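Local coordinates for polyketide biosynthesis cytochrome P450 PksS (Bacillus subtilis, PDB 4YZR), which is a haem-dependent cytochrome P450 monooxygenase that acts on dihydrobacillaene in the biosynthesis of the antibiotic polyketide bacillaene, at residues A[17-25]-A[316-324]. Sequence-based numbering, arbitrary orientation.
Sequences PFSVLGRFR and GIGSANRDP
Phe18, Leu21 and Arg25, one side of the N-terminal helix 17-27 of this cytochrome P450, pack on the short helix 317-320 and the type I turn Ala320-Asp323 that follows, part of the Ala-Asn-Arg-Asp-Pro sequence found after the K-helix in many bacterial P450s. The tight part centres on Ser319, whose CB sits 3.6 Å from Leu21 CB and 3.5 Å from Leu21 O. Backbones come close here, Gly22 CA to Ser319 CA 5.1 Å. Ser319 OG also touches Leu21 CB, while its hydroxyl bonds to Thr48 O. Next to it, the Phe18 ring approaches Gly318 obliquely, CE2 to CA 4.0 Å, and carries the Arg322 guanidinium over one face. The planes lie 30° apart, with Arg322 NE 3.7 Å from Phe18 CD2, near the ring's rim. Arg322 reaches there on a chain extended from CG to NE, and a salt bridge to Glu331 and a hydrogen bond to Tyr284 O hold its end. The Arg25 end is looser: exposed Pro324 lies at its margin, and a water takes a weak bond from Arg25 NH2 and donates to Arg322 O. The Arg25 side chain runs out with CG anti to the backbone N (chi1 -168°), then bends at chi3, which turns one face of its guanidinium to Arg322 O and Pro324 CD. Asp323 OD2, 4.5 Å from Arg25 NE but off the guanidinium plane, makes no salt bridge and accepts from Tyr50 N. Arg25 NH1 donates to Ser319 O, 3.0 Å away at a bent 139°, opposite the face of that carbonyl used by Arg322 N.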
loop_
_atom_site.group_PDB
_atom_site.type_symbol
_atom_site.label_atom_id
_atom_site.label_comp_id
_atom_site.label_asym_id
_atom_site.label_seq_id
_atom_site.Cartn_x
_atom_site.Cartn_y
_atom_site.Cartn_z
ATOM N N PRO A 17 9.651 -13.030 -1.797
ATOM C CA PRO A 17 9.777 -12.306 -3.065
ATOM C C PRO A 17 11.064 -11.429 -3.150
ATOM O O PRO A 17 11.535 -11.169 -4.234
ATOM C CB PRO A 17 8.495 -11.469 -3.104
ATOM C CG PRO A 17 8.172 -11.316 -1.702
ATOM C CD PRO A 17 8.485 -12.611 -1.066
ATOM N N PHE A 18 11.563 -11.111 -1.986
ATOM C CA PHE A 18 12.770 -10.281 -1.926
ATOM C C PHE A 18 13.925 -11.054 -2.482
ATOM O O PHE A 18 14.764 -10.544 -3.224
ATOM C CB PHE A 18 13.050 -9.776 -0.567
ATOM C CG PHE A 18 11.930 -8.973 -0.036
ATOM C CD1 PHE A 18 10.866 -9.491 0.669
ATOM C CD2 PHE A 18 11.917 -7.582 -0.301
ATOM C CE1 PHE A 18 9.836 -8.686 1.084
ATOM C CE2 PHE A 18 10.858 -6.791 0.168
ATOM C CZ PHE A 18 9.836 -7.317 0.837
ATOM N N SER A 19 13.965 -12.360 -2.170
ATOM C CA SER A 19 15.126 -13.123 -2.666
ATOM C C SER A 19 14.977 -13.406 -4.179
ATOM O O SER A 19 15.962 -13.345 -4.897
ATOM C CB SER A 19 15.388 -14.432 -1.884
ATOM O OG SER A 19 16.048 -15.416 -2.640
ATOM N N VAL A 20 13.779 -13.579 -4.661
ATOM C CA VAL A 20 13.593 -13.759 -6.090
ATOM C C VAL A 20 13.980 -12.480 -6.843
ATOM O O VAL A 20 14.715 -12.449 -7.839
ATOM C CB VAL A 20 12.140 -14.156 -6.445
ATOM C CG1 VAL A 20 11.884 -14.161 -7.910
ATOM C CG2 VAL A 20 11.845 -15.556 -5.871
ATOM N N LEU A 21 13.348 -11.355 -6.436
ATOM C CA LEU A 21 13.610 -10.090 -7.125
ATOM C C LEU A 21 15.119 -9.694 -7.030
ATOM O O LEU A 21 15.668 -9.132 -7.959
ATOM C CB LEU A 21 12.740 -8.978 -6.577
ATOM C CG LEU A 21 11.233 -9.102 -6.727
ATOM C CD1 LEU A 21 10.558 -7.934 -6.029
ATOM C CD2 LEU A 21 10.921 -9.151 -8.183
ATOM N N GLY A 22 15.734 -10.016 -5.914
ATOM C CA GLY A 22 17.165 -9.742 -5.713
ATOM C C GLY A 22 18.048 -10.538 -6.663
ATOM O O GLY A 22 19.081 -10.027 -7.156
ATOM N N ARG A 23 17.669 -11.794 -6.877
ATOM C CA ARG A 23 18.456 -12.628 -7.823
ATOM C C ARG A 23 18.325 -12.082 -9.192
ATOM O O ARG A 23 19.289 -11.941 -9.897
ATOM C CB ARG A 23 17.995 -14.086 -7.738
ATOM C CG ARG A 23 18.543 -14.884 -8.925
ATOM C CD ARG A 23 18.280 -16.374 -8.793
ATOM N NE ARG A 23 16.893 -16.644 -9.189
ATOM C CZ ARG A 23 15.897 -17.048 -8.372
ATOM N NH1 ARG A 23 16.076 -17.205 -7.055
ATOM N NH2 ARG A 23 14.682 -17.283 -8.890
ATOM N N PHE A 24 17.124 -11.658 -9.640
ATOM C CA PHE A 24 16.948 -10.989 -10.889
ATOM C C PHE A 24 17.740 -9.686 -10.961
ATOM O O PHE A 24 18.356 -9.405 -12.003
ATOM C CB PHE A 24 15.438 -10.746 -11.235
ATOM C CG PHE A 24 14.782 -11.978 -11.822
ATOM C CD1 PHE A 24 14.878 -12.192 -13.167
ATOM C CD2 PHE A 24 14.093 -12.875 -11.049
ATOM C CE1 PHE A 24 14.291 -13.328 -13.741
ATOM C CE2 PHE A 24 13.464 -14.013 -11.653
ATOM C CZ PHE A 24 13.608 -14.218 -12.975
ATOM N N ARG A 25 17.772 -8.929 -9.899
ATOM C CA ARG A 25 18.506 -7.681 -9.921
ATOM C C ARG A 25 19.988 -7.940 -10.248
ATOM O O ARG A 25 20.570 -7.245 -10.968
ATOM C CB ARG A 25 18.396 -6.969 -8.567
ATOM C CG ARG A 25 18.905 -5.525 -8.641
ATOM C CD ARG A 25 18.950 -4.778 -7.304
ATOM N NE ARG A 25 19.919 -5.440 -6.453
ATOM C CZ ARG A 25 19.671 -6.037 -5.319
ATOM N NH1 ARG A 25 18.480 -6.006 -4.741
ATOM N NH2 ARG A 25 20.618 -6.715 -4.747
ATOM N N GLY A 316 10.097 -3.540 -9.711
ATOM C CA GLY A 316 10.495 -4.330 -8.592
ATOM C C GLY A 316 10.906 -3.511 -7.423
ATOM O O GLY A 316 12.082 -3.462 -7.061
ATOM N N ILE A 317 9.958 -2.873 -6.775
ATOM C CA ILE A 317 10.235 -2.073 -5.560
ATOM C C ILE A 317 11.095 -2.803 -4.572
ATOM O O ILE A 317 12.061 -2.243 -4.015
ATOM C CB ILE A 317 8.892 -1.611 -4.934
ATOM C CG1 ILE A 317 8.165 -0.645 -5.804
ATOM C CG2 ILE A 317 9.138 -0.976 -3.583
ATOM C CD1 ILE A 317 6.782 -0.190 -5.305
ATOM N N GLY A 318 10.745 -4.052 -4.246
ATOM C CA GLY A 318 11.416 -4.740 -3.183
ATOM C C GLY A 318 12.951 -4.861 -3.405
ATOM O O GLY A 318 13.703 -4.707 -2.459
ATOM N N SER A 319 13.308 -5.191 -4.654
ATOM C CA SER A 319 14.738 -5.267 -4.948
ATOM C C SER A 319 15.363 -3.937 -5.173
ATOM O O SER A 319 16.564 -3.744 -4.868
ATOM C CB SER A 319 14.918 -6.188 -6.141
ATOM O OG SER A 319 14.256 -5.823 -7.266
ATOM N N ALA A 320 14.679 -2.980 -5.759
ATOM C CA ALA A 320 15.248 -1.663 -5.949
ATOM C C ALA A 320 15.633 -1.068 -4.608
ATOM O O ALA A 320 16.682 -0.434 -4.420
ATOM C CB ALA A 320 14.242 -0.745 -6.606
ATOM N N ASN A 321 14.789 -1.314 -3.587
ATOM C CA ASN A 321 14.988 -0.849 -2.227
ATOM C C ASN A 321 16.170 -1.525 -1.505
ATOM O O ASN A 321 16.536 -1.079 -0.442
ATOM C CB ASN A 321 13.694 -1.042 -1.444
ATOM C CG ASN A 321 12.748 0.051 -1.628
ATOM O OD1 ASN A 321 13.041 1.105 -2.191
ATOM N ND2 ASN A 321 11.533 -0.158 -1.104
ATOM N N ARG A 322 16.710 -2.546 -2.127
ATOM C CA ARG A 322 17.877 -3.264 -1.604
ATOM C C ARG A 322 19.039 -3.144 -2.540
ATOM O O ARG A 322 19.994 -3.993 -2.495
ATOM C CB ARG A 322 17.550 -4.734 -1.255
ATOM C CG ARG A 322 16.522 -4.785 -0.110
ATOM C CD ARG A 322 16.123 -6.165 0.210
ATOM N NE ARG A 322 15.039 -6.216 1.204
ATOM C CZ ARG A 322 14.985 -7.090 2.167
ATOM N NH1 ARG A 322 15.960 -8.039 2.334
ATOM N NH2 ARG A 322 13.934 -7.120 2.900
ATOM N N ASP A 323 19.049 -2.190 -3.443
ATOM C CA ASP A 323 20.130 -2.095 -4.463
ATOM C C ASP A 323 21.334 -1.497 -3.830
ATOM O O ASP A 323 21.347 -0.392 -3.347
ATOM C CB ASP A 323 19.576 -1.238 -5.589
ATOM C CG ASP A 323 20.390 -1.200 -6.818
ATOM O OD1 ASP A 323 21.688 -1.207 -6.646
ATOM O OD2 ASP A 323 19.921 -1.179 -7.918
ATOM N N PRO A 324 22.507 -2.231 -3.872
ATOM C CA PRO A 324 23.679 -1.679 -3.245
ATOM C C PRO A 324 24.334 -0.518 -3.935
ATOM O O PRO A 324 25.151 0.148 -3.276
ATOM C CB PRO A 324 24.679 -2.905 -3.253
ATOM C CG PRO A 324 24.266 -3.696 -4.313
ATOM C CD PRO A 324 22.706 -3.580 -4.384
HETATM O O HOH W 1 21.054 -6.409 -1.814
#